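Side-chain contacts in Nrps/pks (Streptomyces albus, PDB 4OPE), which is a ketosynthase domain of the oxazolomycin assembly line and probably catalyses chain-extending condensation of acyl groups in an AT-less type I polyketide synthase: residues D7-V12 with L185-I190; R158-F163 with G167-L172. One frame throughout, in Å; residues are numbered along the deposited sequence.

Contact 1 of 2, residues D7-V12 with L185-I190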
ATOM      1  N   ASP A   7       9.038  22.331 -10.931  1.00 96.72           N
ATOM      2  CA  ASP A   7       7.740  22.026 -11.545  1.00 85.40           C
ATOM      3  C   ASP A   7       6.809  21.359 -10.489  1.00 82.46           C
ATOM      4  O   ASP A   7       7.114  20.335  -9.846  1.00 73.86           O
ATOM      5  CB  ASP A   7       7.873  21.183 -12.822  1.00 81.05           C
ATOM      6  CG  ASP A   7       6.670  21.358 -13.779  1.00 82.58           C
ATOM      7  OD1 ASP A   7       5.674  22.025 -13.404  1.00 75.02           O
ATOM      8  OD2 ASP A   7       6.716  20.831 -14.924  1.00 81.07           O
ATOM      9  N   GLU A   8       5.665  21.986 -10.305  1.00 74.94           N
ATOM     10  CA  GLU A   8       4.799  21.640  -9.227  1.00 68.70           C
ATOM     11  C   GLU A   8       3.885  20.533  -9.724  1.00 60.94           C
ATOM     12  O   GLU A   8       3.688  20.363 -10.929  1.00 61.56           O
ATOM     13  CB  GLU A   8       3.993  22.872  -8.808  1.00 75.55           C
ATOM     14  CG  GLU A   8       4.789  24.184  -8.778  1.00 83.87           C
ATOM     15  CD  GLU A   8       3.957  25.350  -8.263  1.00 87.84           C
ATOM     16  OE1 GLU A   8       3.093  25.832  -9.042  1.00 80.15           O
ATOM     17  OE2 GLU A   8       4.165  25.768  -7.085  1.00 85.13           O
ATOM     18  N   ILE A   9       3.320  19.787  -8.791  1.00 49.72           N
ATOM     19  CA  ILE A   9       2.275  18.893  -9.118  1.00 42.31           C
ATOM     20  C   ILE A   9       0.979  19.619  -8.919  1.00 40.60           C
ATOM     21  O   ILE A   9       0.862  20.378  -7.965  1.00 42.75           O
ATOM     22  CB  ILE A   9       2.262  17.729  -8.171  1.00 41.11           C
ATOM     23  CG1 ILE A   9       3.611  17.023  -8.196  1.00 42.25           C
ATOM     24  CG2 ILE A   9       1.146  16.771  -8.549  1.00 40.14           C
ATOM     25  CD1 ILE A   9       4.025  16.586  -9.564  1.00 44.72           C
ATOM     26  N   VAL A  10      -0.000  19.359  -9.797  1.00 37.52           N
ATOM     27  CA  VAL A  10      -1.345  19.905  -9.673  1.00 35.19           C
ATOM     28  C   VAL A  10      -2.402  18.834  -9.834  1.00 32.91           C
ATOM     29  O   VAL A  10      -2.140  17.764 -10.368  1.00 31.51           O
ATOM     30  CB  VAL A  10      -1.626  20.970 -10.728  1.00 37.82           C
ATOM     31  CG1 VAL A  10      -0.643  22.136 -10.584  1.00 39.16           C
ATOM     32  CG2 VAL A  10      -1.570  20.380 -12.140  1.00 39.36           C
ATOM     33  N   ILE A  11      -3.584  19.137  -9.328  1.00 31.31           N
ATOM     34  CA  ILE A  11      -4.713  18.279  -9.430  1.00 31.30           C
ATOM     35  C   ILE A  11      -5.579  18.826 -10.560  1.00 31.66           C
ATOM     36  O   ILE A  11      -6.016  19.975 -10.541  1.00 33.16           O
ATOM     37  CB  ILE A  11      -5.568  18.315  -8.145  1.00 31.42           C
ATOM     38  CG1 ILE A  11      -4.844  17.649  -6.982  1.00 30.69           C
ATOM     39  CG2 ILE A  11      -6.947  17.647  -8.349  1.00 31.41           C
ATOM     40  CD1 ILE A  11      -5.589  17.815  -5.673  1.00 29.56           C
ATOM     41  N   VAL A  12      -5.907  17.974 -11.506  1.00 31.50           N
ATOM     42  CA  VAL A  12      -6.682  18.424 -12.632  1.00 31.81           C
ATOM     43  C   VAL A  12      -8.019  17.744 -12.762  1.00 31.16           C
ATOM     44  O   VAL A  12      -8.670  17.926 -13.737  1.00 31.65           O
ATOM     45  CB  VAL A  12      -5.920  18.209 -13.938  1.00 31.57           C
ATOM     46  CG1 VAL A  12      -4.562  18.867 -13.865  1.00 32.39           C
ATOM     47  CG2 VAL A  12      -5.796  16.719 -14.265  1.00 32.13           C
ATOM     48  N   LEU A 185       2.342   9.327  -2.257  1.00 33.55           N
ATOM     49  CA  LEU A 185       3.136   8.443  -3.063  1.00 33.92           C
ATOM     50  C   LEU A 185       2.977   8.754  -4.530  1.00 35.14           C
ATOM     51  O   LEU A 185       3.936   8.623  -5.299  1.00 35.64           O
ATOM     52  CB  LEU A 185       2.744   6.989  -2.786  1.00 35.26           C
ATOM     53  CG  LEU A 185       3.198   6.387  -1.444  1.00 36.68           C
ATOM     54  CD1 LEU A 185       2.753   4.933  -1.306  1.00 36.85           C
ATOM     55  CD2 LEU A 185       4.704   6.508  -1.292  1.00 36.56           C
ATOM     56  N   ALA A 186       1.774   9.160  -4.922  1.00 34.64           N
ATOM     57  CA  ALA A 186       1.538   9.557  -6.295  1.00 35.86           C
ATOM     58  C   ALA A 186       2.347  10.797  -6.694  1.00 38.65           C
ATOM     59  O   ALA A 186       2.863  10.880  -7.823  1.00 39.60           O
ATOM     60  CB  ALA A 186       0.064   9.824  -6.526  1.00 35.21           C
ATOM     61  N   CYS A 187       2.441  11.764  -5.786  1.00 39.86           N
ATOM     62  CA  CYS A 187       3.185  12.970  -6.055  1.00 40.72           C
ATOM     63  C   CYS A 187       4.647  12.661  -6.182  1.00 43.09           C
ATOM     64  O   CYS A 187       5.303  13.197  -7.081  1.00 46.78           O
ATOM     65  CB  CYS A 187       2.974  13.992  -4.977  1.00 42.52           C
ATOM     66  SG  CYS A 187       1.312  14.705  -5.030  1.00 45.92           S
ATOM     67  N   ARG A 188       5.175  11.769  -5.358  1.00 41.99           N
ATOM     68  CA  ARG A 188       6.601  11.515  -5.452  1.00 47.00           C
ATOM     69  C   ARG A 188       6.914  10.627  -6.632  1.00 47.31           C
ATOM     70  O   ARG A 188       7.982  10.718  -7.188  1.00 47.21           O
ATOM     71  CB  ARG A 188       7.167  10.942  -4.165  1.00 53.36           C
ATOM     72  CG  ARG A 188       7.085  11.925  -2.983  1.00 61.85           C
ATOM     73  CD  ARG A 188       8.246  12.928  -2.924  1.00 69.84           C
ATOM     74  NE  ARG A 188       8.893  12.945  -1.601  1.00 76.49           N
ATOM     75  CZ  ARG A 188       8.591  13.773  -0.596  1.00 79.69           C
ATOM     76  NH1 ARG A 188       7.615  14.685  -0.682  1.00 86.62           N
ATOM     77  NH2 ARG A 188       9.267  13.673   0.536  1.00 81.19           N
ATOM     78  N   ALA A 189       5.970   9.791  -7.053  1.00 46.23           N
ATOM     79  CA  ALA A 189       6.182   8.968  -8.249  1.00 42.56           C
ATOM     80  C   ALA A 189       6.332   9.867  -9.426  1.00 41.14           C
ATOM     81  O   ALA A 189       7.174   9.642 -10.273  1.00 44.54           O
ATOM     82  CB  ALA A 189       5.003   8.042  -8.481  1.00 42.35           C
ATOM     83  N   ILE A 190       5.508  10.898  -9.493  1.00 38.40           N
ATOM     84  CA  ILE A 190       5.595  11.818 -10.611  1.00 38.05           C
ATOM     85  C   ILE A 190       6.938  12.581 -10.583  1.00 39.27           C
ATOM     86  O   ILE A 190       7.614  12.571 -11.551  1.00 37.89           O
ATOM     87  CB  ILE A 190       4.383  12.756 -10.679  1.00 37.03           C
ATOM     88  CG1 ILE A 190       3.113  11.941 -10.992  1.00 36.81           C
ATOM     89  CG2 ILE A 190       4.615  13.823 -11.731  1.00 37.99           C
ATOM     90  CD1 ILE A 190       1.813  12.695 -10.816  1.00 35.84           C
TER

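Contact 2 of 2, residues R158-F163 with G167-L172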
ATOM      1  N   ARG A 158      -6.831  -3.816 -11.376  1.00 37.83           N
ATOM      2  CA  ARG A 158      -7.950  -3.807 -12.258  1.00 40.33           C
ATOM      3  C   ARG A 158      -8.157  -2.420 -12.916  1.00 37.63           C
ATOM      4  O   ARG A 158      -8.398  -2.306 -14.130  1.00 36.45           O
ATOM      5  CB  ARG A 158      -9.182  -4.264 -11.513  1.00 45.08           C
ATOM      6  CG  ARG A 158     -10.377  -4.513 -12.435  1.00 51.14           C
ATOM      7  CD  ARG A 158     -11.284  -5.589 -11.866  1.00 54.00           C
ATOM      8  NE  ARG A 158     -11.122  -6.828 -12.600  1.00 60.35           N
ATOM      9  CZ  ARG A 158     -11.235  -8.056 -12.103  1.00 64.27           C
ATOM     10  NH1 ARG A 158     -11.496  -8.287 -10.832  1.00 71.44           N
ATOM     11  NH2 ARG A 158     -11.070  -9.080 -12.907  1.00 68.48           N
ATOM     12  N   VAL A 159      -8.031  -1.362 -12.153  1.00 34.84           N
ATOM     13  CA  VAL A 159      -7.995  -0.035 -12.780  1.00 34.56           C
ATOM     14  C   VAL A 159      -6.846   0.074 -13.824  1.00 33.84           C
ATOM     15  O   VAL A 159      -7.047   0.496 -14.992  1.00 32.20           O
ATOM     16  CB  VAL A 159      -7.917   1.058 -11.709  1.00 33.75           C
ATOM     17  CG1 VAL A 159      -7.530   2.401 -12.311  1.00 34.49           C
ATOM     18  CG2 VAL A 159      -9.269   1.171 -11.066  1.00 34.12           C
ATOM     19  N   SER A 160      -5.653  -0.325 -13.414  1.00 32.73           N
ATOM     20  CA  SER A 160      -4.529  -0.217 -14.314  1.00 35.47           C
ATOM     21  C   SER A 160      -4.764  -0.994 -15.644  1.00 36.98           C
ATOM     22  O   SER A 160      -4.415  -0.522 -16.719  1.00 37.67           O
ATOM     23  CB  SER A 160      -3.233  -0.648 -13.619  1.00 35.34           C
ATOM     24  OG  SER A 160      -2.834   0.317 -12.648  1.00 34.12           O
ATOM     25  N   TYR A 161      -5.392  -2.159 -15.546  1.00 37.85           N
ATOM     26  CA  TYR A 161      -5.612  -3.012 -16.675  1.00 38.35           C
ATOM     27  C   TYR A 161      -6.610  -2.380 -17.635  1.00 38.39           C
ATOM     28  O   TYR A 161      -6.327  -2.176 -18.807  1.00 41.86           O
ATOM     29  CB  TYR A 161      -6.141  -4.331 -16.199  1.00 40.18           C
ATOM     30  CG  TYR A 161      -6.737  -5.136 -17.290  1.00 46.70           C
ATOM     31  CD1 TYR A 161      -5.915  -5.717 -18.265  1.00 52.46           C
ATOM     32  CD2 TYR A 161      -8.105  -5.341 -17.357  1.00 47.62           C
ATOM     33  CE1 TYR A 161      -6.443  -6.480 -19.285  1.00 57.22           C
ATOM     34  CE2 TYR A 161      -8.657  -6.073 -18.388  1.00 55.65           C
ATOM     35  CZ  TYR A 161      -7.829  -6.648 -19.356  1.00 59.93           C
ATOM     36  OH  TYR A 161      -8.364  -7.411 -20.380  1.00 60.96           O
ATOM     37  N   PHE A 162      -7.767  -2.037 -17.111  1.00 35.63           N
ATOM     38  CA  PHE A 162      -8.863  -1.563 -17.892  1.00 33.34           C
ATOM     39  C   PHE A 162      -8.608  -0.215 -18.513  1.00 32.64           C
ATOM     40  O   PHE A 162      -9.094   0.052 -19.585  1.00 33.45           O
ATOM     41  CB  PHE A 162     -10.128  -1.487 -17.035  1.00 33.15           C
ATOM     42  CG  PHE A 162     -11.328  -1.001 -17.779  1.00 33.93           C
ATOM     43  CD1 PHE A 162     -12.027  -1.848 -18.646  1.00 34.70           C
ATOM     44  CD2 PHE A 162     -11.760   0.307 -17.646  1.00 33.80           C
ATOM     45  CE1 PHE A 162     -13.147  -1.405 -19.322  1.00 33.69           C
ATOM     46  CE2 PHE A 162     -12.874   0.766 -18.336  1.00 33.52           C
ATOM     47  CZ  PHE A 162     -13.573  -0.097 -19.169  1.00 34.12           C
ATOM     48  N   PHE A 163      -7.908   0.672 -17.842  1.00 32.83           N
ATOM     49  CA  PHE A 163      -7.668   2.011 -18.411  1.00 32.87           C
ATOM     50  C   PHE A 163      -6.342   2.110 -19.129  1.00 33.68           C
ATOM     51  O   PHE A 163      -5.988   3.177 -19.637  1.00 34.78           O
ATOM     52  CB  PHE A 163      -7.676   3.054 -17.286  1.00 32.76           C
ATOM     53  CG  PHE A 163      -9.017   3.274 -16.704  1.00 30.97           C
ATOM     54  CD1 PHE A 163      -9.496   2.457 -15.719  1.00 30.45           C
ATOM     55  CD2 PHE A 163      -9.808   4.309 -17.156  1.00 30.55           C
ATOM     56  CE1 PHE A 163     -10.762   2.686 -15.177  1.00 30.70           C
ATOM     57  CE2 PHE A 163     -11.078   4.523 -16.623  1.00 29.89           C
ATOM     58  CZ  PHE A 163     -11.559   3.696 -15.646  1.00 29.14           C
ATOM     59  N   GLY A 167       1.958   2.730 -15.506  1.00 37.65           N
ATOM     60  CA  GLY A 167       2.771   3.171 -14.395  1.00 36.24           C
ATOM     61  C   GLY A 167       2.592   2.260 -13.197  1.00 34.22           C
ATOM     62  O   GLY A 167       1.933   1.208 -13.270  1.00 33.67           O
ATOM     63  N   PRO A 168       3.181   2.654 -12.077  1.00 33.17           N
ATOM     64  CA  PRO A 168       3.020   1.962 -10.813  1.00 32.62           C
ATOM     65  C   PRO A 168       1.569   1.711 -10.523  1.00 32.23           C
ATOM     66  O   PRO A 168       0.733   2.593 -10.747  1.00 34.12           O
ATOM     67  CB  PRO A 168       3.564   2.955  -9.797  1.00 32.48           C
ATOM     68  CG  PRO A 168       4.463   3.842 -10.556  1.00 33.55           C
ATOM     69  CD  PRO A 168       3.918   3.918 -11.944  1.00 33.81           C
ATOM     70  N   SER A 169       1.266   0.534 -10.023  1.00 32.29           N
ATOM     71  CA  SER A 169      -0.102   0.176  -9.644  1.00 33.70           C
ATOM     72  C   SER A 169      -0.060  -0.412  -8.236  1.00 32.09           C
ATOM     73  O   SER A 169       0.271  -1.534  -8.074  1.00 31.55           O
ATOM     74  CB  SER A 169      -0.739  -0.840 -10.657  1.00 34.92           C
ATOM     75  OG  SER A 169      -2.094  -1.225 -10.315  1.00 34.03           O
ATOM     76  N   ILE A 170      -0.443   0.363  -7.231  1.00 32.93           N
ATOM     77  CA  ILE A 170      -0.206   0.016  -5.848  1.00 32.18           C
ATOM     78  C   ILE A 170      -1.407   0.258  -4.988  1.00 32.22           C
ATOM     79  O   ILE A 170      -1.975   1.338  -5.039  1.00 35.67           O
ATOM     80  CB  ILE A 170       0.894   0.936  -5.301  1.00 32.36           C
ATOM     81  CG1 ILE A 170       2.137   0.828  -6.196  1.00 32.69           C
ATOM     82  CG2 ILE A 170       1.196   0.567  -3.845  1.00 32.18           C
ATOM     83  CD1 ILE A 170       3.304   1.689  -5.746  1.00 33.29           C
ATOM     84  N   ALA A 171      -1.785  -0.700  -4.172  1.00 31.20           N
ATOM     85  CA  ALA A 171      -2.795  -0.449  -3.171  1.00 31.76           C
ATOM     86  C   ALA A 171      -2.103  -0.366  -1.839  1.00 33.64           C
ATOM     87  O   ALA A 171      -1.058  -0.996  -1.617  1.00 35.16           O
ATOM     88  CB  ALA A 171      -3.842  -1.538  -3.147  1.00 31.42           C
ATOM     89  N   LEU A 172      -2.650   0.405  -0.925  1.00 34.32           N
ATOM     90  CA  LEU A 172      -1.926   0.595   0.335  1.00 37.19           C
ATOM     91  C   LEU A 172      -2.865   0.836   1.514  1.00 35.53           C
ATOM     92  O   LEU A 172      -3.941   1.376   1.340  1.00 38.66           O
ATOM     93  CB  LEU A 172      -0.857   1.676   0.188  1.00 38.88           C
ATOM     94  CG  LEU A 172      -1.438   3.007  -0.254  1.00 42.92           C
ATOM     95  CD1 LEU A 172      -1.492   3.958   0.925  1.00 46.43           C
ATOM     96  CD2 LEU A 172      -0.601   3.612  -1.365  1.00 44.41           C
TER
HETATM   97  O   HOH W   1      -0.990   1.821 -13.372  1.00 29.94           O

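Contact 1 of 2, residues D7-V12 with L185-I190
Ile9 drops its whole side chain from the strand onto the helix, and its two outer methyls meet two different residues there. The end of the long branch, CD1, presses on Ile190, 3.6 Å from the CG2 methyl and 4.0 Å from CB of that residue, the two side chains crossing at a slant. The short branch works a turn further back: Ile9 CG2 lies 4.1 Å from Cys187 SG, a looser apolar touch. What divides the labour is the first torsion of Ile9 (chi1 -57°), which sets CG2 opposite the backbone N and swings CG1, with CD1 beyond it, beside that N. Ile190 answers with its own CG2, while Cys187 reaches in from the flank of the helix through its sulfur alone. All three residues are buried, and Ile9 spans positions i and i+3 of the helix through apolar contacts. The helix, 178-192, thus lies across one face of the large mixed sheet of the thiolase-type fold: next to strand 9-17, Ile190 also packs on Leu248 of strand 242-250, and Cys187 on Val265 of strand 263-272, the two strands that flank strand 9-17 in the sheet.

Contact 2 of 2, residues R158-F163 with G167-L172
Ser160 meets Ser169 hydroxyl to hydroxyl, where the helix 152-163 passes strand 169-173. From the helix backbone, Ser160 CB points at the strand and already lies 3.5 Å from Ser169 OG and 3.9 Å from Ser169 CB. One bond further, Ser160 OG accepts a hydrogen bond of 2.9 Å from Ser169 OG. Ser160 OG also comes near Ser169 CB. A water lies close to Ser160 OG as well, a contact too short to trust in detail and with the proton not placed; the water is 3.0 Å from Gly167 O, to which it can donate, though it has more acceptors nearby than protons to give. A weak hydrogen bond to Ala156 O, one turn back in the helix, also involves this hydroxyl. Helix and strand are joined by a short loop within the N-terminal half of the ketosynthase, a thiolase-type fold; 169-173 is an edge strand of the sheet within this chain, and Ala171 and Leu172 pair with an antiparallel strand of the second subunit, carrying the sheet across the dimer interface. Ser169 turns its OG away from its own backbone N (chi1 180°), which carries it across to the helix, where it also bonds to Asn157 ND2. Replacing Ser160 with an alanine would probably leave the Ser169 hydroxyl without this acceptor and would take one neighbour from the water beside it. From the second subunit, His272 packs against both Ser160 and Ser169.

How the contacts relate
From the N terminus, the chain lays down strand 9-17, which helix 178-192 meets in contact 1, closing a loop of 172 residues. Inside that loop lies contact 2, which closes a far shorter one: helix 152-163 turns back within a few residues onto strand 169-173. The nesting is complete, with no crossing. Strand 169-173 then runs on to helix 178-192, and there the two contacts touch, Leu172 CD2 packing 3.6 Å from Leu185 CD1. Contact 1 fixes that helix to the inner part of the sheet, contact 2 ties the preceding helix to its edge strand, and both reach the second subunit.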